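Local coordinates for protein 2'-deoxycytidine 5'-triphosphate deaminase (Agrobacterium tumefaciens, PDB 2R9Q) that probably catalyses the hydrolytic deamination of dCTP to dUTP, a step toward thymidine nucleotides, at residues B[15-19]-B[344-348]; B[41-47]-B[161-167]; B[90-96]-B[144-150]; B[106-110]-B[134-138]. All blocks are in the same frame, centred on the assembly; numbering follows the deposited sequence.

Contact 1: B[15-19]-B[344-348]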
loop_
_atom_site.group_PDB
_atom_site.type_symbol
_atom_site.label_atom_id
_atom_site.label_comp_id
_atom_site.label_asym_id
_atom_site.label_seq_id
_atom_site.Cartn_x
_atom_site.Cartn_y
_atom_site.Cartn_z
ATOM N N ASP B 15 -41.324 14.189 0.870
ATOM C CA ASP B 15 -41.778 13.009 0.116
ATOM C C ASP B 15 -43.105 13.145 -0.694
ATOM O O ASP B 15 -43.258 12.513 -1.749
ATOM C CB ASP B 15 -41.849 11.774 1.036
ATOM C CG ASP B 15 -42.479 12.058 2.378
ATOM O OD1 ASP B 15 -43.100 13.124 2.530
ATOM O OD2 ASP B 15 -42.346 11.213 3.285
ATOM N N GLY B 16 -44.054 13.946 -0.202
ATOM C CA GLY B 16 -45.322 14.130 -0.887
ATOM C C GLY B 16 -45.089 14.823 -2.207
ATOM O O GLY B 16 -45.605 14.411 -3.234
ATOM N N ALA B 17 -44.328 15.900 -2.154
ATOM C CA ALA B 17 -43.854 16.610 -3.321
ATOM C C ALA B 17 -43.002 15.745 -4.251
ATOM O O ALA B 17 -43.148 15.820 -5.462
ATOM C CB ALA B 17 -43.085 17.853 -2.893
ATOM N N ILE B 18 -42.106 14.934 -3.700
ATOM C CA ILE B 18 -41.273 14.060 -4.534
ATOM C C ILE B 18 -42.194 13.101 -5.284
ATOM O O ILE B 18 -42.032 12.875 -6.473
ATOM C CB ILE B 18 -40.193 13.255 -3.727
ATOM C CG1 ILE B 18 -39.147 14.184 -3.104
ATOM C CG2 ILE B 18 -39.488 12.242 -4.656
ATOM C CD1 ILE B 18 -38.289 13.533 -2.029
ATOM N N ARG B 19 -43.164 12.545 -4.571
ATOM C CA ARG B 19 -44.161 11.689 -5.186
ATOM C C ARG B 19 -45.015 12.415 -6.238
ATOM O O ARG B 19 -45.299 11.855 -7.259
ATOM C CB ARG B 19 -45.030 11.040 -4.113
ATOM C CG ARG B 19 -44.334 9.842 -3.495
ATOM C CD ARG B 19 -45.217 9.083 -2.599
ATOM N NE ARG B 19 -45.061 9.525 -1.228
ATOM C CZ ARG B 19 -44.460 8.845 -0.258
ATOM N NH1 ARG B 19 -43.918 7.654 -0.456
ATOM N NH2 ARG B 19 -44.394 9.384 0.949
ATOM N N PRO B 344 -43.053 16.421 5.956
ATOM C CA PRO B 344 -43.155 15.071 5.412
ATOM C C PRO B 344 -44.481 14.376 5.702
ATOM O O PRO B 344 -45.119 14.654 6.707
ATOM C CB PRO B 344 -42.026 14.332 6.112
ATOM C CG PRO B 344 -41.032 15.369 6.419
ATOM C CD PRO B 344 -41.765 16.637 6.635
ATOM N N GLU B 345 -44.875 13.486 4.799
ATOM C CA GLU B 345 -46.084 12.675 4.953
ATOM C C GLU B 345 -45.787 11.213 5.364
ATOM O O GLU B 345 -46.686 10.496 5.804
ATOM C CB GLU B 345 -46.953 12.722 3.668
ATOM C CG GLU B 345 -46.293 12.156 2.414
ATOM C CD GLU B 345 -47.272 11.866 1.293
ATOM O OE1 GLU B 345 -48.373 12.455 1.292
ATOM O OE2 GLU B 345 -46.936 11.051 0.403
ATOM N N GLY B 346 -44.537 10.777 5.190
ATOM C CA GLY B 346 -44.077 9.476 5.695
ATOM C C GLY B 346 -44.153 8.326 4.712
ATOM O O GLY B 346 -44.644 8.486 3.606
ATOM N N LEU B 347 -43.688 7.162 5.155
ATOM C CA LEU B 347 -43.444 6.004 4.273
ATOM C C LEU B 347 -44.706 5.539 3.548
ATOM O O LEU B 347 -44.708 5.373 2.328
ATOM C CB LEU B 347 -42.831 4.836 5.076
ATOM C CG LEU B 347 -42.056 3.724 4.333
ATOM C CD1 LEU B 347 -41.454 2.707 5.352
ATOM C CD2 LEU B 347 -42.886 2.975 3.243
ATOM N N TYR B 348 -45.767 5.347 4.330
ATOM C CA TYR B 348 -47.061 4.884 3.846
ATOM C C TYR B 348 -48.080 6.063 3.708
ATOM O O TYR B 348 -49.287 5.841 3.585
ATOM C CB TYR B 348 -47.570 3.768 4.775
#
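Asp15 takes two consecutive backbone N-H groups of the 344-348 loop, one on each carboxylate oxygen. The bond from Glu345 N to Asp15 OD1 is 2.9 Å long and almost straight at 174°, entering on the syn lone pair; the one from Gly346 N to Asp15 OD2, also on the syn side, is more bent and lies somewhat out of the carboxylate plane. One helical turn on, Arg19 reaches toward the loop and meets Glu345 coming from the opposite direction. Its NE meets Glu345 OE2 at 2.9 Å, a salt bridge in which the acceptor sits near the edge of the guanidinium but tilted from its plane, and its NH2 makes weak bonds to the same OE2 and to Gly346 O. A bend at chi3 (-94°) turns the guanidinium toward the loop. A long salt bridge from Arg19 NH2 to Asp15 OD2, 3.6 Å, completes the network at the first turn of helix 15-23, tying the N-terminal dUTPase-like half of the chain to a late loop of the C-terminal half. With Asp15 OD1 and Glu345 OE2 4.9 Å apart, the arginine between the two carboxylates would be expected to offset their like charges. Packing is modest: Gly16 CA lies 3.7 Å from Glu345 CD. At Gly346 the backbone angles themselves call for glycine. Pro344 also packs on Pro40 and Pro299; Leu347 points away from the helix, and its side chain touches Val35.

Contact 2: B[41-47]-B[161-167]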
loop_
_atom_site.group_PDB
_atom_site.type_symbol
_atom_site.label_atom_id
_atom_site.label_comp_id
_atom_site.label_asym_id
_atom_site.label_seq_id
_atom_site.Cartn_x
_atom_site.Cartn_y
_atom_site.Cartn_z
ATOM N N ALA B 41 -37.195 13.629 3.145
ATOM C CA ALA B 41 -36.643 14.818 2.461
ATOM C C ALA B 41 -35.595 14.510 1.359
ATOM O O ALA B 41 -34.712 15.337 1.077
ATOM C CB ALA B 41 -36.065 15.755 3.477
ATOM N N SER B 42 -35.721 13.323 0.744
ATOM C CA SER B 42 -34.834 12.851 -0.324
ATOM C C SER B 42 -35.414 11.600 -0.974
ATOM O O SER B 42 -36.383 11.023 -0.502
ATOM C CB SER B 42 -33.424 12.552 0.209
ATOM O OG SER B 42 -33.466 11.634 1.296
ATOM N N LEU B 43 -34.810 11.197 -2.076
ATOM C CA LEU B 43 -35.137 9.979 -2.771
ATOM C C LEU B 43 -33.880 9.134 -3.040
ATOM O O LEU B 43 -32.897 9.603 -3.595
ATOM C CB LEU B 43 -35.835 10.349 -4.074
ATOM C CG LEU B 43 -36.018 9.315 -5.180
ATOM C CD1 LEU B 43 -37.163 8.359 -4.910
ATOM C CD2 LEU B 43 -36.157 10.052 -6.480
ATOM N N ASP B 44 -33.923 7.879 -2.621
ATOM C CA ASP B 44 -32.978 6.844 -3.070
ATOM C C ASP B 44 -32.984 6.649 -4.582
ATOM O O ASP B 44 -34.033 6.687 -5.233
ATOM C CB ASP B 44 -33.246 5.504 -2.391
ATOM C CG ASP B 44 -32.789 5.491 -0.944
ATOM O OD1 ASP B 44 -32.405 6.578 -0.435
ATOM O OD2 ASP B 44 -32.807 4.395 -0.334
ATOM N N LEU B 45 -31.776 6.475 -5.103
ATOM C CA LEU B 45 -31.520 6.235 -6.502
ATOM C C LEU B 45 -31.090 4.787 -6.682
ATOM O O LEU B 45 -30.349 4.252 -5.875
ATOM C CB LEU B 45 -30.428 7.179 -7.025
ATOM C CG LEU B 45 -30.667 8.680 -6.954
ATOM C CD1 LEU B 45 -29.310 9.398 -7.149
ATOM C CD2 LEU B 45 -31.728 9.111 -7.971
ATOM N N ARG B 46 -31.563 4.170 -7.749
ATOM C CA ARG B 46 -31.325 2.780 -8.022
ATOM C C ARG B 46 -30.453 2.623 -9.245
ATOM O O ARG B 46 -30.625 3.319 -10.225
ATOM C CB ARG B 46 -32.647 2.040 -8.287
ATOM C CG ARG B 46 -33.654 2.023 -7.161
ATOM C CD ARG B 46 -34.946 1.368 -7.586
ATOM N NE ARG B 46 -35.759 2.204 -8.484
ATOM C CZ ARG B 46 -36.987 1.876 -8.898
ATOM N NH1 ARG B 46 -37.649 2.671 -9.719
ATOM N NH2 ARG B 46 -37.564 0.762 -8.486
ATOM N N LEU B 47 -29.552 1.656 -9.170
ATOM C CA LEU B 47 -28.750 1.213 -10.306
ATOM C C LEU B 47 -29.587 0.572 -11.404
ATOM O O LEU B 47 -30.552 -0.193 -11.147
ATOM C CB LEU B 47 -27.665 0.198 -9.878
ATOM C CG LEU B 47 -26.757 0.508 -8.681
ATOM C CD1 LEU B 47 -25.671 -0.564 -8.545
ATOM C CD2 LEU B 47 -26.187 1.911 -8.766
ATOM N N SER B 161 -30.042 -1.717 -6.789
ATOM C CA SER B 161 -29.249 -1.377 -5.617
ATOM C C SER B 161 -29.318 0.119 -5.365
ATOM O O SER B 161 -29.368 0.910 -6.294
ATOM C CB SER B 161 -27.803 -1.883 -5.733
ATOM O OG SER B 161 -27.732 -3.296 -5.735
ATOM N N ARG B 162 -29.378 0.490 -4.096
ATOM C CA ARG B 162 -29.547 1.878 -3.702
ATOM C C ARG B 162 -28.344 2.287 -2.895
ATOM O O ARG B 162 -28.175 1.823 -1.807
ATOM C CB ARG B 162 -30.832 2.026 -2.910
ATOM C CG ARG B 162 -32.051 1.946 -3.792
ATOM C CD ARG B 162 -33.237 1.304 -3.150
ATOM N NE ARG B 162 -33.600 2.022 -1.944
ATOM C CZ ARG B 162 -34.722 1.871 -1.246
ATOM N NH1 ARG B 162 -35.659 1.028 -1.620
ATOM N NH2 ARG B 162 -34.912 2.600 -0.155
ATOM N N LEU B 163 -27.477 3.117 -3.463
ATOM C CA LEU B 163 -26.248 3.531 -2.769
ATOM C C LEU B 163 -26.272 5.012 -2.414
ATOM O O LEU B 163 -25.629 5.458 -1.472
ATOM C CB LEU B 163 -25.022 3.154 -3.576
ATOM C CG LEU B 163 -24.615 1.687 -3.834
ATOM C CD1 LEU B 163 -25.517 1.010 -4.857
ATOM C CD2 LEU B 163 -23.200 1.637 -4.377
ATOM N N SER B 164 -27.138 5.737 -3.094
ATOM C CA SER B 164 -27.130 7.170 -3.093
ATOM C C SER B 164 -28.523 7.724 -2.963
ATOM O O SER B 164 -29.488 7.030 -3.198
ATOM C CB SER B 164 -26.513 7.617 -4.407
ATOM O OG SER B 164 -26.238 8.980 -4.381
ATOM N N GLN B 165 -28.616 8.988 -2.581
ATOM C CA GLN B 165 -29.889 9.712 -2.559
ATOM C C GLN B 165 -29.803 11.174 -3.027
ATOM O O GLN B 165 -28.776 11.827 -2.915
ATOM C CB GLN B 165 -30.575 9.604 -1.210
ATOM C CG GLN B 165 -29.742 9.863 -0.048
ATOM C CD GLN B 165 -30.403 9.468 1.240
ATOM O OE1 GLN B 165 -30.120 10.052 2.282
ATOM N NE2 GLN B 165 -31.309 8.494 1.188
ATOM N N ILE B 166 -30.919 11.638 -3.585
ATOM C CA ILE B 166 -31.059 12.965 -4.153
ATOM C C ILE B 166 -32.117 13.777 -3.356
ATOM O O ILE B 166 -33.230 13.307 -3.114
ATOM C CB ILE B 166 -31.367 12.861 -5.677
ATOM C CG1 ILE B 166 -31.338 14.225 -6.369
ATOM C CG2 ILE B 166 -32.692 12.190 -5.960
ATOM C CD1 ILE B 166 -31.581 14.111 -7.842
ATOM N N ARG B 167 -31.733 14.974 -2.922
ATOM C CA ARG B 167 -32.626 15.918 -2.242
ATOM C C ARG B 167 -32.962 17.067 -3.191
ATOM O O ARG B 167 -32.078 17.658 -3.791
ATOM C CB ARG B 167 -31.941 16.443 -0.982
ATOM C CG ARG B 167 -32.656 17.555 -0.227
ATOM C CD ARG B 167 -32.050 17.732 1.154
ATOM N NE ARG B 167 -32.353 16.617 2.072
ATOM C CZ ARG B 167 -31.958 16.552 3.337
ATOM N NH1 ARG B 167 -31.217 17.508 3.850
ATOM N NH2 ARG B 167 -32.295 15.518 4.094
HETATM O O HOH W 1 -27.790 3.777 -6.240
#
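Leu43 and Ile166 exchange two backbone hydrogen bonds as a pair in an antiparallel sheet, where strand 42-46 runs beside strand 162-170 in the dUTPase-like N-terminal part of the chain. The tight part is here: Leu43 and Ile166 lie side by side, and Leu45 CD2 reaches Ile166 CG2 at 3.8 Å. Leu45 also packs on Leu96 and Leu144 of the other sheet, so this face belongs to the interior. The face bearing Asp44, Gln165 and Arg162 is polar instead. Asp44 splits its carboxylate between two partners: Gln165 NE2 comes to Asp44 OD1 at 2.7 Å, where OD1 lies in the amide plane of Gln165 and is met nearly along its C-O bond, while Arg162 grips OD2 side-on with NE and NH2. The guanidinium is turned 68° from the carboxylate; its NE uses the anti lone pair and its NH2 arrives from above the carboxylate plane. Lys113 is a second cationic partner of OD2, and Asp34 and Asp36 hold Arg162 by its NH1 and so position it for Asp44. Ser42 OG, near the Gln165 amide, is buried without a partner in the model. Toward 161-163 the pairing loosens, and a water bridges Leu45 O and Leu163 N before Leu47 N closes on Ser161 O. Arg162 is the partly exposed residue here. At the opposite end, chi1 of 173° and a bend at chi3 bring Arg167 NE to Ala41 O, 2.9 Å away.

Contact 3: B[90-96]-B[144-150]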
loop_
_atom_site.group_PDB
_atom_site.type_symbol
_atom_site.label_atom_id
_atom_site.label_comp_id
_atom_site.label_asym_id
_atom_site.label_seq_id
_atom_site.Cartn_x
_atom_site.Cartn_y
_atom_site.Cartn_z
ATOM N N CYS B 90 -11.168 0.163 -7.863
ATOM C CA CYS B 90 -11.660 0.110 -9.249
ATOM C C CYS B 90 -12.800 1.065 -9.381
ATOM O O CYS B 90 -13.508 1.266 -8.421
ATOM C CB CYS B 90 -12.105 -1.303 -9.645
ATOM S SG CYS B 90 -10.764 -2.466 -9.710
ATOM N N VAL B 91 -12.946 1.640 -10.580
ATOM C CA VAL B 91 -13.904 2.702 -10.835
ATOM C C VAL B 91 -14.930 2.197 -11.848
ATOM O O VAL B 91 -14.594 1.611 -12.877
ATOM C CB VAL B 91 -13.200 4.039 -11.276
ATOM C CG1 VAL B 91 -14.165 5.198 -11.326
ATOM C CG2 VAL B 91 -12.023 4.361 -10.366
ATOM N N TYR B 92 -16.188 2.381 -11.496
ATOM C CA TYR B 92 -17.323 1.965 -12.312
ATOM C C TYR B 92 -18.288 3.112 -12.485
ATOM O O TYR B 92 -18.537 3.851 -11.549
ATOM C CB TYR B 92 -18.060 0.766 -11.668
ATOM C CG TYR B 92 -17.180 -0.413 -11.315
ATOM C CD1 TYR B 92 -16.931 -1.422 -12.230
ATOM C CD2 TYR B 92 -16.603 -0.508 -10.067
ATOM C CE1 TYR B 92 -16.132 -2.494 -11.910
ATOM C CE2 TYR B 92 -15.800 -1.568 -9.724
ATOM C CZ TYR B 92 -15.563 -2.567 -10.642
ATOM O OH TYR B 92 -14.765 -3.619 -10.267
ATOM N N ILE B 93 -18.796 3.294 -13.694
ATOM C CA ILE B 93 -19.903 4.231 -13.952
ATOM C C ILE B 93 -21.162 3.414 -14.235
ATOM O O ILE B 93 -21.127 2.436 -14.980
ATOM C CB ILE B 93 -19.631 5.230 -15.123
ATOM C CG1 ILE B 93 -18.199 5.788 -15.077
ATOM C CG2 ILE B 93 -20.637 6.380 -15.118
ATOM C CD1 ILE B 93 -17.903 6.626 -13.939
ATOM N N VAL B 94 -22.256 3.810 -13.582
ATOM C CA VAL B 94 -23.532 3.103 -13.630
ATOM C C VAL B 94 -24.679 4.069 -13.943
ATOM O O VAL B 94 -24.977 4.958 -13.133
ATOM C CB VAL B 94 -23.795 2.330 -12.331
ATOM C CG1 VAL B 94 -25.100 1.590 -12.416
ATOM C CG2 VAL B 94 -22.656 1.386 -12.071
ATOM N N PRO B 95 -25.304 3.922 -15.136
ATOM C CA PRO B 95 -26.579 4.615 -15.363
ATOM C C PRO B 95 -27.615 4.226 -14.339
ATOM O O PRO B 95 -27.786 3.050 -14.016
ATOM C CB PRO B 95 -26.991 4.196 -16.792
ATOM C CG PRO B 95 -25.695 3.838 -17.468
ATOM C CD PRO B 95 -24.860 3.211 -16.345
ATOM N N LEU B 96 -28.276 5.244 -13.812
ATOM C CA LEU B 96 -29.252 5.065 -12.793
ATOM C C LEU B 96 -30.606 4.898 -13.470
ATOM O O LEU B 96 -30.813 5.384 -14.576
ATOM C CB LEU B 96 -29.198 6.246 -11.813
ATOM C CG LEU B 96 -27.938 6.445 -10.946
ATOM C CD1 LEU B 96 -27.992 7.812 -10.226
ATOM C CD2 LEU B 96 -27.713 5.310 -9.957
ATOM N N LEU B 144 -29.188 10.375 -15.041
ATOM C CA LEU B 144 -28.280 10.405 -13.901
ATOM C C LEU B 144 -27.367 9.171 -13.929
ATOM O O LEU B 144 -27.754 8.087 -14.390
ATOM C CB LEU B 144 -29.058 10.481 -12.576
ATOM C CG LEU B 144 -29.961 11.682 -12.259
ATOM C CD1 LEU B 144 -30.871 11.381 -11.030
ATOM C CD2 LEU B 144 -29.185 12.994 -12.052
ATOM N N TYR B 145 -26.143 9.372 -13.441
ATOM C CA TYR B 145 -25.125 8.338 -13.393
ATOM C C TYR B 145 -24.521 8.311 -12.012
ATOM O O TYR B 145 -24.405 9.365 -11.365
ATOM C CB TYR B 145 -24.056 8.594 -14.451
ATOM C CG TYR B 145 -24.595 8.576 -15.857
ATOM C CD1 TYR B 145 -24.518 7.427 -16.644
ATOM C CD2 TYR B 145 -25.207 9.701 -16.405
ATOM C CE1 TYR B 145 -25.030 7.402 -17.929
ATOM C CE2 TYR B 145 -25.732 9.670 -17.681
ATOM C CZ TYR B 145 -25.640 8.518 -18.438
ATOM O OH TYR B 145 -26.137 8.485 -19.720
ATOM N N LEU B 146 -24.211 7.103 -11.529
ATOM C CA LEU B 146 -23.415 6.939 -10.294
ATOM C C LEU B 146 -22.027 6.366 -10.595
ATOM O O LEU B 146 -21.877 5.301 -11.166
ATOM C CB LEU B 146 -24.132 6.118 -9.219
ATOM C CG LEU B 146 -23.641 6.221 -7.769
ATOM C CD1 LEU B 146 -23.813 7.617 -7.218
ATOM C CD2 LEU B 146 -24.295 5.199 -6.834
ATOM N N GLU B 147 -21.015 7.136 -10.246
ATOM C CA GLU B 147 -19.658 6.642 -10.149
ATOM C C GLU B 147 -19.453 5.900 -8.819
ATOM O O GLU B 147 -19.785 6.426 -7.760
ATOM C CB GLU B 147 -18.720 7.801 -10.243
ATOM C CG GLU B 147 -17.301 7.474 -10.546
ATOM C CD GLU B 147 -16.519 8.752 -10.934
ATOM O OE1 GLU B 147 -16.008 9.444 -10.009
ATOM O OE2 GLU B 147 -16.438 9.060 -12.163
ATOM N N ILE B 148 -18.929 4.677 -8.893
ATOM C CA ILE B 148 -18.725 3.834 -7.728
ATOM C C ILE B 148 -17.308 3.328 -7.698
ATOM O O ILE B 148 -16.841 2.667 -8.624
ATOM C CB ILE B 148 -19.689 2.576 -7.644
ATOM C CG1 ILE B 148 -21.156 2.918 -7.837
ATOM C CG2 ILE B 148 -19.518 1.821 -6.290
ATOM C CD1 ILE B 148 -22.072 1.714 -8.112
ATOM N N SER B 149 -16.646 3.609 -6.590
ATOM C CA SER B 149 -15.373 2.979 -6.254
ATOM C C SER B 149 -15.340 2.477 -4.810
ATOM O O SER B 149 -15.250 3.275 -3.869
ATOM C CB SER B 149 -14.204 3.933 -6.493
ATOM O OG SER B 149 -13.017 3.191 -6.471
ATOM N N PRO B 150 -15.413 1.158 -4.622
ATOM C CA PRO B 150 -15.244 0.580 -3.272
ATOM C C PRO B 150 -13.832 0.817 -2.745
ATOM O O PRO B 150 -12.899 0.668 -3.473
ATOM C CB PRO B 150 -15.494 -0.914 -3.503
ATOM C CG PRO B 150 -16.210 -0.975 -4.813
ATOM C CD PRO B 150 -15.653 0.099 -5.613
HETATM O O HOH W 2 -30.839 8.235 -15.598
#
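Tyr92 and Ile148 are joined by reciprocal backbone hydrogen bonds, and the tyrosine ring presents its edge to Ile148 O, with Tyr92 CD2 3.5 Å from it. Chi1 of -53° puts CG opposite the carbonyl carbon, beside the backbone N, and the ring's OH is held by Glu87 N. Two residues on, Val94 CG2 meets Ile148 CD1 at 4.0 Å on the same face. Leu96 straddles its neighbours with its two methyls: CD1 packs 3.7 Å from Leu144 CB, CD2 the same distance from Leu146 CB. Strands 91-101 and 143-150 are antiparallel partners in a sheet of the dUTPase-like N-terminal part, with strand 50-54 on the far side of the first and 121-127 beyond the second. Across the sheet, Ile93, Pro95, Tyr145 and Glu147 share the other face. Ile93, with both chi1 and chi2 negative (-42° and -66°), folds CD1 over Glu147, 3.5 Å from CG, while its CG2 touches Tyr145 CB. Pro95 CG approaches the Tyr145 ring obliquely, 3.7 Å from CE1. Glu147 extends beyond CG and finds Ser57 with OE1. At the Cys90 end, Ser149 OG donates to Cys90 O at 2.8 Å from well above the carbonyl plane, and also pairs with Arg151. Val322 of a second subunit packs on Val91 and Ser149, and Glu87 of a third subunit touches Cys90 and Tyr92.

Contact 4: B[106-110]-B[134-138]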
loop_
_atom_site.group_PDB
_atom_site.type_symbol
_atom_site.label_atom_id
_atom_site.label_comp_id
_atom_site.label_asym_id
_atom_site.label_seq_id
_atom_site.Cartn_x
_atom_site.Cartn_y
_atom_site.Cartn_z
ATOM N N MET B 106 -36.338 24.627 -9.573
ATOM C CA MET B 106 -36.014 23.470 -8.759
ATOM C C MET B 106 -34.649 22.924 -9.158
ATOM O O MET B 106 -34.383 22.675 -10.335
ATOM C CB MET B 106 -37.082 22.382 -8.925
ATOM C CG MET B 106 -36.958 21.213 -7.956
ATOM S SD MET B 106 -38.204 19.930 -8.163
ATOM C CE MET B 106 -39.714 20.889 -7.855
ATOM N N SER B 107 -33.798 22.779 -8.148
ATOM C CA SER B 107 -32.495 22.143 -8.263
ATOM C C SER B 107 -32.402 20.918 -7.345
ATOM O O SER B 107 -33.334 20.607 -6.609
ATOM C CB SER B 107 -31.381 23.147 -7.928
ATOM O OG SER B 107 -31.313 23.428 -6.545
ATOM N N ALA B 108 -31.286 20.205 -7.410
ATOM C CA ALA B 108 -31.046 19.125 -6.467
ATOM C C ALA B 108 -29.568 18.858 -6.158
ATOM O O ALA B 108 -28.683 19.238 -6.905
ATOM C CB ALA B 108 -31.780 17.860 -6.899
ATOM N N SER B 109 -29.327 18.237 -5.006
ATOM C CA SER B 109 -28.007 17.701 -4.667
ATOM C C SER B 109 -28.053 16.181 -4.257
ATOM O O SER B 109 -29.088 15.654 -3.925
ATOM C CB SER B 109 -27.345 18.591 -3.608
ATOM O OG SER B 109 -27.967 18.490 -2.352
ATOM N N ALA B 110 -26.905 15.510 -4.311
ATOM C CA ALA B 110 -26.784 14.083 -3.984
ATOM C C ALA B 110 -25.722 13.828 -2.901
ATOM O O ALA B 110 -24.739 14.567 -2.772
ATOM C CB ALA B 110 -26.500 13.267 -5.239
ATOM N N ASP B 134 -22.511 15.627 -7.897
ATOM C CA ASP B 134 -23.519 15.629 -6.839
ATOM C C ASP B 134 -24.416 16.886 -6.787
ATOM O O ASP B 134 -25.152 17.088 -5.827
ATOM C CB ASP B 134 -22.866 15.399 -5.474
ATOM C CG ASP B 134 -22.139 14.051 -5.356
ATOM O OD1 ASP B 134 -22.455 13.096 -6.077
ATOM O OD2 ASP B 134 -21.252 13.944 -4.495
ATOM N N LYS B 135 -24.351 17.699 -7.840
ATOM C CA LYS B 135 -25.180 18.877 -8.001
ATOM C C LYS B 135 -25.936 18.776 -9.330
ATOM O O LYS B 135 -25.348 18.571 -10.394
ATOM C CB LYS B 135 -24.349 20.172 -7.932
ATOM C CG LYS B 135 -23.621 20.387 -6.607
ATOM C CD LYS B 135 -24.588 20.634 -5.460
ATOM C CE LYS B 135 -24.025 20.139 -4.091
ATOM N NZ LYS B 135 -24.018 18.630 -3.920
ATOM N N ILE B 136 -27.256 18.874 -9.222
ATOM C CA ILE B 136 -28.153 18.907 -10.342
ATOM C C ILE B 136 -28.604 20.385 -10.488
ATOM O O ILE B 136 -29.165 20.976 -9.549
ATOM C CB ILE B 136 -29.338 17.955 -10.125
ATOM C CG1 ILE B 136 -28.846 16.522 -9.890
ATOM C CG2 ILE B 136 -30.272 17.951 -11.337
ATOM C CD1 ILE B 136 -28.300 16.222 -8.535
ATOM N N PRO B 137 -28.324 21.003 -11.656
ATOM C CA PRO B 137 -28.692 22.420 -11.828
ATOM C C PRO B 137 -30.199 22.658 -11.802
ATOM O O PRO B 137 -30.963 21.733 -12.019
ATOM C CB PRO B 137 -28.111 22.781 -13.188
ATOM C CG PRO B 137 -27.182 21.674 -13.542
ATOM C CD PRO B 137 -27.665 20.463 -12.856
ATOM N N ALA B 138 -30.586 23.889 -11.475
ATOM C CA ALA B 138 -31.976 24.329 -11.539
ATOM C C ALA B 138 -32.480 24.029 -12.927
ATOM O O ALA B 138 -31.864 24.431 -13.895
ATOM C CB ALA B 138 -32.128 25.814 -11.203
HETATM O O HOH W 3 -23.943 17.082 -1.982
#
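This is a short antiparallel pairing: strand 106-112, which lies next to strand 162-170, takes the brief strand 135-136 on its other side. Ala108 and Ile136 form the hydrogen-bonded pair, with Ile136 N to Ala108 O the shorter bond at 2.7 Å and Ala108 N to Ile136 O the longer at 3.1 Å. Beyond them Ala110 N donates to Asp134 O at 2.8 Å, and at the other end the pairing passes into a CA-H...O contact from Ala138 CA to Met106 O. The small side chain of Ala108 stands beside that of Ile136, CB to CB 4.0 Å, while chi1 of -58° and chi2 of 77° swing the Ile136 CD1 methyl back to within 3.4 Å of Ala108 O. Both residues also pack on Ile166, so this face looks into the buried side of the sheet. Ser109 and Lys135 share the other face. The lysine chain is bent at chi2 and chi4 and curls back over the strand, Lys135 NZ coming 3.3 Å from Ser109 CB and donating to O of the preceding residue, Asp134. Ser109 OG is engaged by Arg169, and Asp134 OD1 by Val125 N. Asp134 O thus accepts from Ala110 N and Lys135 NZ on opposite faces of its plane, so the ammonium would be expected to polarise this carbonyl.

Contacts 2 and 3 are the buried ones, each an antiparallel strand pair in a different sheet; they meet where Leu45 and Leu47 pack on Leu96 and Val94. Contact 4 extends the sheet of contact 2 outward, since 106-110 borders 162-167 and Arg167 N probably bonds Ser109 O; it is partly buried, and touches contact 3 lightly through Ile136 and Leu144. Contact 1 lies furthest from the chain centre, joining the two halves through a salt bridge and a carboxylate that accepts backbone N-H groups, not strand pairing, and it adjoins contact 2 where Ile18 packs on Ser42 and Leu43. Contact 2 mixes apolar and charged faces; contact 3 is largely apolar and alone reaches other subunits.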